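Local atomic coordinates of restriction endonuclease LpnPI (Legionella pneumophila subsp. pneumophila str. Philadelphia 1, PDB entry 4RZL), a protein that is a modification-dependent restriction endonuclease that probably binds DNA carrying modified cytosine through the N-terminal SRA-like recognition domain described here and probably cuts it with a separate nuclease domain. Residues His102-Arg106 / Gln107-Thr111; Pro191-Arg195 / Lys196-Ser200. All coordinates share one frame; numbering follows the deposited sequence.

Contact 1: residues His102-Arg106 / Gln107-Thr111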
loop_
_atom_site.group_PDB
_atom_site.type_symbol
_atom_site.label_atom_id
_atom_site.label_comp_id
_atom_site.label_asym_id
_atom_site.label_seq_id
_atom_site.Cartn_x
_atom_site.Cartn_y
_atom_site.Cartn_z
ATOM N N HIS A 102 4.302 7.750 16.997
ATOM C CA HIS A 102 3.837 6.363 17.049
ATOM C C HIS A 102 2.472 6.187 17.697
ATOM O O HIS A 102 1.926 5.077 17.730
ATOM C CB HIS A 102 4.865 5.510 17.784
ATOM C CG HIS A 102 6.169 5.397 17.061
ATOM N ND1 HIS A 102 7.376 5.713 17.643
ATOM C CD2 HIS A 102 6.451 5.007 15.793
ATOM C CE1 HIS A 102 8.348 5.514 16.770
ATOM N NE2 HIS A 102 7.817 5.082 15.639
ATOM N N ASP A 103 1.921 7.284 18.200
ATOM C CA ASP A 103 0.646 7.253 18.918
ATOM C C ASP A 103 -0.501 7.659 17.985
ATOM O O ASP A 103 -1.024 8.762 18.062
ATOM C CB ASP A 103 0.750 8.161 20.153
ATOM C CG ASP A 103 -0.480 8.098 21.059
ATOM O OD1 ASP A 103 -1.342 7.214 20.883
ATOM O OD2 ASP A 103 -0.558 8.935 21.986
ATOM N N THR A 104 -0.891 6.752 17.097
ATOM C CA THR A 104 -1.920 7.046 16.114
ATOM C C THR A 104 -2.999 5.977 16.214
ATOM O O THR A 104 -2.716 4.842 16.609
ATOM C CB THR A 104 -1.347 7.109 14.671
ATOM O OG1 THR A 104 -1.006 5.788 14.214
ATOM C CG2 THR A 104 -0.114 8.025 14.620
ATOM N N PRO A 105 -4.251 6.348 15.909
ATOM C CA PRO A 105 -5.384 5.425 16.099
ATOM C C PRO A 105 -5.270 4.138 15.275
ATOM O O PRO A 105 -5.550 3.056 15.795
ATOM C CB PRO A 105 -6.588 6.258 15.641
ATOM C CG PRO A 105 -6.161 7.686 15.852
ATOM C CD PRO A 105 -4.693 7.696 15.501
ATOM N N ARG A 106 -4.841 4.249 14.018
ATOM C CA ARG A 106 -4.718 3.073 13.161
ATOM C C ARG A 106 -3.343 2.411 13.279
ATOM O O ARG A 106 -3.090 1.369 12.667
ATOM C CB ARG A 106 -4.992 3.448 11.706
ATOM C CG ARG A 106 -6.398 3.987 11.466
ATOM C CD ARG A 106 -6.643 4.234 9.987
ATOM N NE ARG A 106 -7.884 4.973 9.757
ATOM C CZ ARG A 106 -9.099 4.429 9.716
ATOM N NH1 ARG A 106 -9.259 3.117 9.880
ATOM N NH2 ARG A 106 -10.156 5.207 9.504
ATOM N N GLN A 107 -2.454 3.022 14.060
ATOM C CA GLN A 107 -1.131 2.447 14.316
ATOM C C GLN A 107 -0.305 2.259 13.039
ATOM O O GLN A 107 0.516 1.339 12.954
ATOM C CB GLN A 107 -1.276 1.104 15.035
ATOM C CG GLN A 107 -1.722 1.212 16.494
ATOM C CD GLN A 107 -0.626 1.763 17.391
ATOM O OE1 GLN A 107 0.258 1.020 17.834
ATOM N NE2 GLN A 107 -0.671 3.069 17.664
ATOM N N GLY A 108 -0.518 3.131 12.059
ATOM C CA GLY A 108 0.212 3.057 10.803
ATOM C C GLY A 108 1.703 3.259 11.041
ATOM O O GLY A 108 2.523 2.460 10.596
ATOM N N ASN A 109 2.047 4.326 11.759
ATOM C CA ASN A 109 3.445 4.651 12.014
ATOM C C ASN A 109 4.153 3.601 12.849
ATOM O O ASN A 109 5.284 3.231 12.543
ATOM C CB ASN A 109 3.555 6.016 12.690
ATOM C CG ASN A 109 3.448 7.146 11.706
ATOM O OD1 ASN A 109 3.547 6.935 10.498
ATOM N ND2 ASN A 109 3.236 8.355 12.207
ATOM N N ALA A 110 3.490 3.092 13.888
ATOM C CA ALA A 110 4.097 2.031 14.690
ATOM C C ALA A 110 4.369 0.793 13.815
ATOM O O ALA A 110 5.390 0.120 13.946
ATOM C CB ALA A 110 3.189 1.671 15.871
ATOM N N THR A 111 3.454 0.504 12.899
ATOM C CA THR A 111 3.603 -0.670 12.052
ATOM C C THR A 111 4.703 -0.445 11.013
ATOM O O THR A 111 5.502 -1.360 10.752
ATOM C CB THR A 111 2.284 -1.035 11.352
ATOM O OG1 THR A 111 1.269 -1.233 12.340
ATOM C CG2 THR A 111 2.443 -2.311 10.535
HETATM O O HOH W 1 1.298 4.449 14.940
#

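Contact 2: residues Pro191-Arg195 / Lys196-Ser200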
loop_
_atom_site.group_PDB
_atom_site.type_symbol
_atom_site.label_atom_id
_atom_site.label_comp_id
_atom_site.label_asym_id
_atom_site.label_seq_id
_atom_site.Cartn_x
_atom_site.Cartn_y
_atom_site.Cartn_z
ATOM N N PRO A 191 2.488 -8.205 -12.286
ATOM C CA PRO A 191 1.467 -7.506 -13.085
ATOM C C PRO A 191 0.040 -7.741 -12.587
ATOM O O PRO A 191 -0.837 -6.944 -12.892
ATOM C CB PRO A 191 1.653 -8.085 -14.495
ATOM C CG PRO A 191 2.360 -9.426 -14.280
ATOM C CD PRO A 191 3.219 -9.236 -13.056
ATOM N N MET A 192 -0.181 -8.813 -11.835
ATOM C CA MET A 192 -1.528 -9.187 -11.419
ATOM C C MET A 192 -1.551 -10.012 -10.144
ATOM O O MET A 192 -0.770 -10.961 -9.978
ATOM C CB MET A 192 -2.230 -9.986 -12.535
ATOM C CG MET A 192 -3.630 -10.434 -12.162
ATOM S SD MET A 192 -4.395 -11.503 -13.390
ATOM C CE MET A 192 -3.739 -13.082 -12.873
ATOM N N VAL A 193 -2.456 -9.659 -9.239
ATOM C CA VAL A 193 -2.755 -10.525 -8.110
ATOM C C VAL A 193 -4.096 -11.201 -8.379
ATOM O O VAL A 193 -5.116 -10.524 -8.514
ATOM C CB VAL A 193 -2.813 -9.753 -6.799
ATOM C CG1 VAL A 193 -3.048 -10.725 -5.631
ATOM C CG2 VAL A 193 -1.513 -8.965 -6.612
ATOM N N SER A 194 -4.095 -12.527 -8.482
ATOM C CA SER A 194 -5.304 -13.243 -8.913
ATOM C C SER A 194 -6.401 -13.276 -7.842
ATOM O O SER A 194 -6.109 -13.236 -6.645
ATOM C CB SER A 194 -4.949 -14.673 -9.308
ATOM O OG SER A 194 -4.738 -15.431 -8.140
ATOM N N ARG A 195 -7.660 -13.365 -8.275
ATOM C CA ARG A 195 -8.766 -13.560 -7.346
ATOM C C ARG A 195 -8.566 -14.794 -6.462
ATOM O O ARG A 195 -8.903 -14.768 -5.272
ATOM C CB ARG A 195 -10.094 -13.643 -8.109
ATOM C CG ARG A 195 -11.293 -14.070 -7.247
ATOM C CD ARG A 195 -11.508 -13.216 -6.001
ATOM N NE ARG A 195 -11.350 -11.789 -6.224
ATOM C CZ ARG A 195 -11.404 -10.878 -5.255
ATOM N NH1 ARG A 195 -11.590 -11.256 -3.997
ATOM N NH2 ARG A 195 -11.271 -9.590 -5.539
ATOM N N LYS A 196 -8.021 -15.861 -7.040
ATOM C CA LYS A 196 -7.709 -17.068 -6.281
ATOM C C LYS A 196 -6.777 -16.729 -5.126
ATOM O O LYS A 196 -7.027 -17.127 -3.987
ATOM C CB LYS A 196 -7.060 -18.134 -7.172
ATOM C CG LYS A 196 -6.698 -19.450 -6.438
ATOM C CD LYS A 196 -6.116 -20.478 -7.399
ATOM C CE LYS A 196 -5.541 -21.693 -6.675
ATOM N NZ LYS A 196 -6.593 -22.483 -5.973
ATOM N N TRP A 197 -5.719 -15.973 -5.418
ATOM C CA TRP A 197 -4.794 -15.575 -4.366
ATOM C C TRP A 197 -5.513 -14.777 -3.297
ATOM O O TRP A 197 -5.373 -15.066 -2.113
ATOM C CB TRP A 197 -3.617 -14.758 -4.913
ATOM C CG TRP A 197 -2.510 -14.665 -3.906
ATOM C CD1 TRP A 197 -1.371 -15.428 -3.855
ATOM C CD2 TRP A 197 -2.467 -13.804 -2.757
ATOM N NE1 TRP A 197 -0.608 -15.067 -2.767
ATOM C CE2 TRP A 197 -1.261 -14.079 -2.075
ATOM C CE3 TRP A 197 -3.315 -12.812 -2.254
ATOM C CZ2 TRP A 197 -0.893 -13.401 -0.917
ATOM C CZ3 TRP A 197 -2.946 -12.147 -1.100
ATOM C CH2 TRP A 197 -1.749 -12.442 -0.449
ATOM N N ILE A 198 -6.284 -13.777 -3.717
ATOM C CA ILE A 198 -6.946 -12.862 -2.786
ATOM C C ILE A 198 -7.948 -13.576 -1.878
ATOM O O ILE A 198 -8.028 -13.275 -0.683
ATOM C CB ILE A 198 -7.658 -11.710 -3.547
ATOM C CG1 ILE A 198 -6.639 -10.909 -4.370
ATOM C CG2 ILE A 198 -8.375 -10.784 -2.584
ATOM C CD1 ILE A 198 -7.279 -9.954 -5.366
ATOM N N ASN A 199 -8.721 -14.506 -2.438
ATOM C CA ASN A 199 -9.648 -15.307 -1.634
ATOM C C ASN A 199 -8.905 -16.228 -0.670
ATOM O O ASN A 199 -9.466 -16.694 0.314
ATOM C CB ASN A 199 -10.583 -16.148 -2.514
ATOM C CG ASN A 199 -11.712 -15.331 -3.130
ATOM O OD1 ASN A 199 -11.965 -14.192 -2.736
ATOM N ND2 ASN A 199 -12.419 -15.932 -4.079
ATOM N N SER A 200 -7.653 -16.521 -0.991
ATOM C CA SER A 200 -6.843 -17.417 -0.181
ATOM C C SER A 200 -5.800 -16.611 0.599
ATOM O O SER A 200 -4.675 -17.051 0.816
ATOM C CB SER A 200 -6.184 -18.472 -1.058
ATOM O OG SER A 200 -5.548 -19.456 -0.265
#

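Contact 1: residues His102-Arg106 / Gln107-Thr111
The side-chain amide of Gln107 turns back over the loop that leads into helix 108-119 and gives its NE2 to the carbonyl O of Thr104, 2.9 Å away. This bond is almost straight, 175° at the hydrogen, and lies in both the carbonyl plane and the Gln107 amide plane. Thr104 O also takes the backbone N of Gln107 at 3.1 Å, but from above the carbonyl plane and through a more bent bond, so two donors of one residue grip a single acceptor. Gln107 NE2 makes a further, weak bond to His102 O, at 3.3 Å. The Gln107 chain can fold back this far because it bends at its second torsion (chi2 -72°).

A water bridges the two segments: it donates to His102 O and to Thr104 OG1, and accepts from Ala110 N, the last at 2.8 Å. The His102 ring approaches the first helical turn with CD2, 4.0 Å from Ala110 CA, while Asn109 O sits near the ring plane at the edge. Thr104 CG2 meets Asn109 ND2 at 4.1 Å, the two side chains crossing at about a right angle.

Gln107 is the N-cap residue. Gln107 O begins the helical bonding by accepting both Thr111 N and, at 2.7 Å, Thr111 OG1, which arrive from opposite faces of its plane.

Asp93 braces the helix start from outside, its carboxylate bonded to Thr104 OG1 and to the backbone N of Gly108 and Asn109; Asn109 ND2 also reaches Ile101 O. Two bonds lead to strand 176-187: His102 NE2 to Tyr181 OH joins it to the loop after strand 87-91, and Asn109 ND2 to Asn180 OD1 joins it to the beginning of helix 108-119.

Contact 2: residues Pro191-Arg195 / Lys196-Ser200
Ser194 caps the short helix 195-199: its OG accepts from Trp197 N at 2.9 Å (162° at the hydrogen), and its carbonyl O receives Ile198 N in the carbonyl plane. OG owes this reach to its place between the backbone N and the carbonyl carbon (chi1 76°), and it is also bonded to Asp208.

One residue on, Arg195 O accepts Asn199 N at 2.9 Å. The Arg195 side chain bends at chi2 and chi3 and lies along the helix toward its C-terminal end, where NH1 meets Asn199 OD1 at 3.2 Å. OD1 lies in the guanidinium plane, whereas NH1 stands above the plane of the Asn199 carbonyl; the two flat groups are turned 59° apart. Ile198 CG2 comes over one face of the Arg195 guanidinium, 3.5 Å from Arg195 NH1, while Arg195 NH2 bonds to Ala20 O and Ile44 O.

On the apolar side Val193 CG1 packs against Ile198 CG1 at 3.8 Å and Trp197 CE3 at 4.0 Å. The cluster continues into Phe133 of strand 132-137, which touches Val193 and Trp197, and Leu22 of strand 22-23, the antiparallel partner of strand 192-193. Strand 192-193 thus passes directly into the capped helix.

Contact 1 comes first along the chain and contact 2 follows in series; their centres lie about 28 Å apart, on opposite sides of the chain's centre, with nearest atoms about 16 Å from each other. Both mark the entry to a helix: contact 1 leads from the loop after strand 87-91 into helix 108-119, and contact 2 leads from strand 192-193 into helix 195-199. Both touch the large mixed sheet, contact 1 at strand 176-187 and contact 2 at strand 132-137, although strand 192-193 itself belongs to the small two-stranded sheet with 22-23. They are thus separate helix starts on different parts of one recognition domain and do not touch.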